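Local coordinates for peptide methionine sulfoxide reductase msrA/msrB (Neisseria meningitidis, PDB 3BQG), which reduces methionine sulfoxide back to methionine as the MsrA domain of PilB, probably through a sulfenic acid intermediate on its reactive cysteine, at residues W14-E17 and A18-Q21; H142-Y145 and L146-N149. The protein carries 1 engineered substitution. All blocks are in the same frame, centred on the assembly; numbering follows the deposited sequence.

Contact 1. Residues W14-E17 and A18-Q21; sequences WGLE and AYFQ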
loop_
_atom_site.group_PDB
_atom_site.type_symbol
_atom_site.label_atom_id
_atom_site.label_comp_id
_atom_site.label_asym_id
_atom_site.label_seq_id
_atom_site.Cartn_x
_atom_site.Cartn_y
_atom_site.Cartn_z
ATOM N N TRP A 14 -5.243 7.614 0.799
ATOM C CA TRP A 14 -5.691 8.548 -0.241
ATOM C C TRP A 14 -4.581 8.731 -1.276
ATOM O O TRP A 14 -4.786 8.514 -2.472
ATOM C CB TRP A 14 -6.045 9.921 0.345
ATOM C CG TRP A 14 -7.207 9.943 1.302
ATOM C CD1 TRP A 14 -8.201 9.011 1.422
ATOM C CD2 TRP A 14 -7.513 10.981 2.241
ATOM N NE1 TRP A 14 -9.108 9.408 2.380
ATOM C CE2 TRP A 14 -8.709 10.612 2.897
ATOM C CE3 TRP A 14 -6.893 12.188 2.590
ATOM C CZ2 TRP A 14 -9.300 11.410 3.887
ATOM C CZ3 TRP A 14 -7.482 12.985 3.575
ATOM C CH2 TRP A 14 -8.674 12.589 4.212
ATOM N N GLY A 15 -3.400 9.122 -0.804
ATOM C CA GLY A 15 -2.275 9.338 -1.696
ATOM C C GLY A 15 -1.752 8.085 -2.385
ATOM O O GLY A 15 -1.481 8.104 -3.586
ATOM N N LEU A 16 -1.611 6.993 -1.637
ATOM C CA LEU A 16 -1.102 5.755 -2.216
ATOM C C LEU A 16 -2.044 5.199 -3.283
ATOM O O LEU A 16 -1.594 4.658 -4.291
ATOM C CB LEU A 16 -0.877 4.711 -1.117
ATOM C CG LEU A 16 -0.201 3.395 -1.529
ATOM C CD1 LEU A 16 1.193 3.662 -2.074
ATOM C CD2 LEU A 16 -0.128 2.468 -0.319
ATOM N N GLU A 17 -3.350 5.321 -3.060
ATOM C CA GLU A 17 -4.318 4.822 -4.030
ATOM C C GLU A 17 -4.247 5.658 -5.302
ATOM O O GLU A 17 -4.144 5.123 -6.406
ATOM C CB GLU A 17 -5.740 4.891 -3.477
ATOM C CG GLU A 17 -6.792 4.605 -4.551
ATOM C CD GLU A 17 -8.159 5.126 -4.181
ATOM O OE1 GLU A 17 -8.264 6.321 -3.834
ATOM O OE2 GLU A 17 -9.130 4.343 -4.237
ATOM N N ALA A 18 -4.303 6.974 -5.130
ATOM C CA ALA A 18 -4.246 7.897 -6.260
ATOM C C ALA A 18 -2.997 7.619 -7.083
ATOM O O ALA A 18 -3.006 7.690 -8.310
ATOM C CB ALA A 18 -4.228 9.331 -5.750
ATOM N N TYR A 19 -1.915 7.307 -6.384
ATOM C CA TYR A 19 -0.639 7.003 -7.013
ATOM C C TYR A 19 -0.707 5.752 -7.900
ATOM O O TYR A 19 -0.321 5.794 -9.065
ATOM C CB TYR A 19 0.422 6.826 -5.917
ATOM C CG TYR A 19 1.772 6.339 -6.381
ATOM C CD1 TYR A 19 2.645 7.174 -7.080
ATOM C CD2 TYR A 19 2.193 5.042 -6.090
ATOM C CE1 TYR A 19 3.909 6.726 -7.473
ATOM C CE2 TYR A 19 3.446 4.589 -6.477
ATOM C CZ TYR A 19 4.299 5.431 -7.166
ATOM O OH TYR A 19 5.546 4.973 -7.530
ATOM N N PHE A 20 -1.202 4.640 -7.359
ATOM C CA PHE A 20 -1.265 3.409 -8.144
ATOM C C PHE A 20 -2.251 3.428 -9.314
ATOM O O PHE A 20 -2.061 2.716 -10.297
ATOM C CB PHE A 20 -1.531 2.206 -7.227
ATOM C CG PHE A 20 -0.271 1.589 -6.684
ATOM C CD1 PHE A 20 0.439 0.656 -7.433
ATOM C CD2 PHE A 20 0.255 2.010 -5.468
ATOM C CE1 PHE A 20 1.666 0.156 -6.987
ATOM C CE2 PHE A 20 1.483 1.523 -5.009
ATOM C CZ PHE A 20 2.191 0.588 -5.771
ATOM N N GLN A 21 -3.291 4.251 -9.222
ATOM C CA GLN A 21 -4.274 4.349 -10.299
ATOM C C GLN A 21 -3.678 4.952 -11.570
ATOM O O GLN A 21 -4.121 4.639 -12.675
ATOM C CB GLN A 21 -5.478 5.187 -9.850
ATOM C CG GLN A 21 -6.453 4.444 -8.951
ATOM C CD GLN A 21 -7.328 3.465 -9.720
ATOM O OE1 GLN A 21 -6.849 2.726 -10.580
ATOM N NE2 GLN A 21 -8.616 3.450 -9.405
#

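Contact 2. Residues H142-Y145 and L146-N149; sequences HQDY and LIKN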
loop_
_atom_site.group_PDB
_atom_site.type_symbol
_atom_site.label_atom_id
_atom_site.label_comp_id
_atom_site.label_asym_id
_atom_site.label_seq_id
_atom_site.Cartn_x
_atom_site.Cartn_y
_atom_site.Cartn_z
ATOM N N HIS A 142 -14.107 7.400 0.673
ATOM C CA HIS A 142 -12.654 7.241 0.687
ATOM C C HIS A 142 -12.095 6.752 -0.652
ATOM O O HIS A 142 -10.945 7.038 -0.987
ATOM C CB HIS A 142 -12.232 6.265 1.789
ATOM C CG HIS A 142 -12.208 6.869 3.158
ATOM N ND1 HIS A 142 -11.430 7.961 3.475
ATOM C CD2 HIS A 142 -12.852 6.522 4.296
ATOM C CE1 HIS A 142 -11.595 8.261 4.750
ATOM N NE2 HIS A 142 -12.453 7.402 5.273
ATOM N N GLN A 143 -12.895 6.007 -1.413
ATOM C CA GLN A 143 -12.443 5.494 -2.709
ATOM C C GLN A 143 -12.297 6.648 -3.707
ATOM O O GLN A 143 -13.175 7.509 -3.792
ATOM C CB GLN A 143 -13.443 4.475 -3.263
ATOM C CG GLN A 143 -13.795 3.332 -2.316
ATOM C CD GLN A 143 -12.578 2.536 -1.872
ATOM O OE1 GLN A 143 -11.571 2.484 -2.575
ATOM N NE2 GLN A 143 -12.676 1.899 -0.708
ATOM N N ASP A 144 -11.198 6.655 -4.464
ATOM C CA ASP A 144 -10.934 7.716 -5.440
ATOM C C ASP A 144 -11.015 9.076 -4.762
ATOM O O ASP A 144 -11.443 10.058 -5.367
ATOM C CB ASP A 144 -11.957 7.681 -6.582
ATOM C CG ASP A 144 -11.965 6.363 -7.320
ATOM O OD1 ASP A 144 -10.876 5.874 -7.683
ATOM O OD2 ASP A 144 -13.067 5.822 -7.549
ATOM N N TYR A 145 -10.596 9.128 -3.503
ATOM C CA TYR A 145 -10.650 10.356 -2.722
ATOM C C TYR A 145 -10.055 11.591 -3.383
ATOM O O TYR A 145 -10.718 12.624 -3.464
ATOM C CB TYR A 145 -9.966 10.152 -1.371
ATOM C CG TYR A 145 -10.135 11.323 -0.435
ATOM C CD1 TYR A 145 -11.291 11.465 0.329
ATOM C CD2 TYR A 145 -9.150 12.301 -0.326
ATOM C CE1 TYR A 145 -11.463 12.548 1.182
ATOM C CE2 TYR A 145 -9.309 13.391 0.521
ATOM C CZ TYR A 145 -10.467 13.508 1.275
ATOM O OH TYR A 145 -10.632 14.577 2.125
ATOM N N LEU A 146 -8.810 11.495 -3.842
ATOM C CA LEU A 146 -8.137 12.637 -4.461
ATOM C C LEU A 146 -8.683 13.003 -5.836
ATOM O O LEU A 146 -8.427 14.096 -6.340
ATOM C CB LEU A 146 -6.626 12.386 -4.538
ATOM C CG LEU A 146 -5.930 12.319 -3.170
ATOM C CD1 LEU A 146 -4.441 12.070 -3.349
ATOM C CD2 LEU A 146 -6.172 13.617 -2.408
ATOM N N ILE A 147 -9.429 12.090 -6.445
ATOM C CA ILE A 147 -10.025 12.363 -7.747
ATOM C C ILE A 147 -11.282 13.189 -7.500
ATOM O O ILE A 147 -11.635 14.060 -8.292
ATOM C CB ILE A 147 -10.386 11.053 -8.489
ATOM C CG1 ILE A 147 -9.122 10.443 -9.094
ATOM C CG2 ILE A 147 -11.418 11.326 -9.579
ATOM C CD1 ILE A 147 -9.347 9.132 -9.830
ATOM N N LYS A 148 -11.941 12.909 -6.379
ATOM C CA LYS A 148 -13.157 13.612 -5.987
ATOM C C LYS A 148 -12.807 14.925 -5.286
ATOM O O LYS A 148 -13.577 15.884 -5.334
ATOM C CB LYS A 148 -13.988 12.735 -5.045
ATOM C CG LYS A 148 -14.348 11.372 -5.616
ATOM C CD LYS A 148 -15.031 10.477 -4.585
ATOM C CE LYS A 148 -15.399 9.129 -5.197
ATOM N NZ LYS A 148 -16.033 8.195 -4.222
ATOM N N ASN A 149 -11.649 14.955 -4.628
ATOM C CA ASN A 149 -11.187 16.142 -3.911
ATOM C C ASN A 149 -9.754 16.457 -4.344
ATOM O O ASN A 149 -8.805 16.202 -3.604
ATOM C CB ASN A 149 -11.219 15.900 -2.396
ATOM C CG ASN A 149 -12.547 15.333 -1.915
ATOM O OD1 ASN A 149 -12.851 14.154 -2.124
ATOM N ND2 ASN A 149 -13.346 16.171 -1.267
#

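Contact 1. Residues W14-E17 and A18-Q21
Trp14 to Gln21 lie on the helix that starts two residues after Cys12, the cysteine seen as a sulfenic acid. Its first turn, Trp14 to Glu17, bonds to the next, Ala18 to Gln21. Successive i to i+4 bonds build the helix. Ala18 N donates to Trp14 O at 3.1 Å with a fairly straight N-H (166°). Phe20 N reaches Leu16 O, also at 3.1 Å. Gln21 N bonds Glu17 O from almost straight ahead of the carbonyl.

Leu16 and Phe20 form the apolar side. They lie alongside each other and point the same way. With CG anti to its backbone N (chi1 -174°), Leu16 brings CD1 to 3.6 Å from Phe20 CE2. Leu16 O sits at the edge of the Phe20 ring, in its plane, 3.4 Å from Phe20 CD2. Val57 and Val59 of strand 54-62 and Ile71 of helix 68-78 cover this pair. Tyr19 turns its hydroxyl to Tyr74 O. Glu17 sends its carboxylate the other way, where OE2 accepts Asp144 N. The Gly-Cys-Phe-Trp-Gly sequence leading into a buried helix is the signature of the MsrA active site.

Contact 2. Residues H142-Y145 and L146-N149
Tyr145 and Leu146 form the close-packed side of this short helix, and Lys148 lies along its outer side. A chi1 of -173° swings the phenol of Tyr145 beside its own carbonyl carbon, and its CD2 meets Leu146 CD2 at 3.9 Å. The two side chains cross at a slant. The amide group of Asn149 stacks over one face of the phenol, the planes only 16° apart, and the Trp14 indole stacks on the opposite face. Leu146 also touches Ala18 of helix 14-21.

Two successive i to i+4 backbone bonds close the short helix. Lys148 N bonds Asp144 O at 3.1 Å, and Asn149 N bonds Tyr145 O at 2.8 Å. Asp144 sits at the N-cap position, but its carboxylate makes no capping bond.

The outer side is looser. Ile147 and Lys148 are exposed. Ile147 runs beside Asp144, their CB atoms 4.2 Å apart. The Lys148 chain is extended and passes over Asp144 O, with CG 3.2 Å from that oxygen. Its NZ makes a weak bond to Gln143 O at 3.0 Å and a salt bridge to Glu140, which probably helps to keep the chain stretched along the turn.

From His142 to Tyr145 the chain makes a type II beta turn, with Asp144 in the left-handed conformation as its third residue. The whole is a beta turn leading directly into a short helix at the surface.

How the contacts relate
Contact 1 comes first along the chain, on helix 14-21. Contact 2 follows far later, in the loop after strand 135-137 and on helix 145-148. Their centres are nevertheless only about 9 Å apart, on the same side of the molecule's centre. Contact 1 is buried and contact 2 lies at the surface. Besides the packing of rings, a probable hydrogen bond of 2.9 Å between Trp14 NE1 and His142 ND1 joins them. Strand 26-34 touches both. Residues 142-149 thus pack along one side of helix 14-21, from Trp14 to Gln21. This ties a late segment of the chain to the helix that follows Cys12.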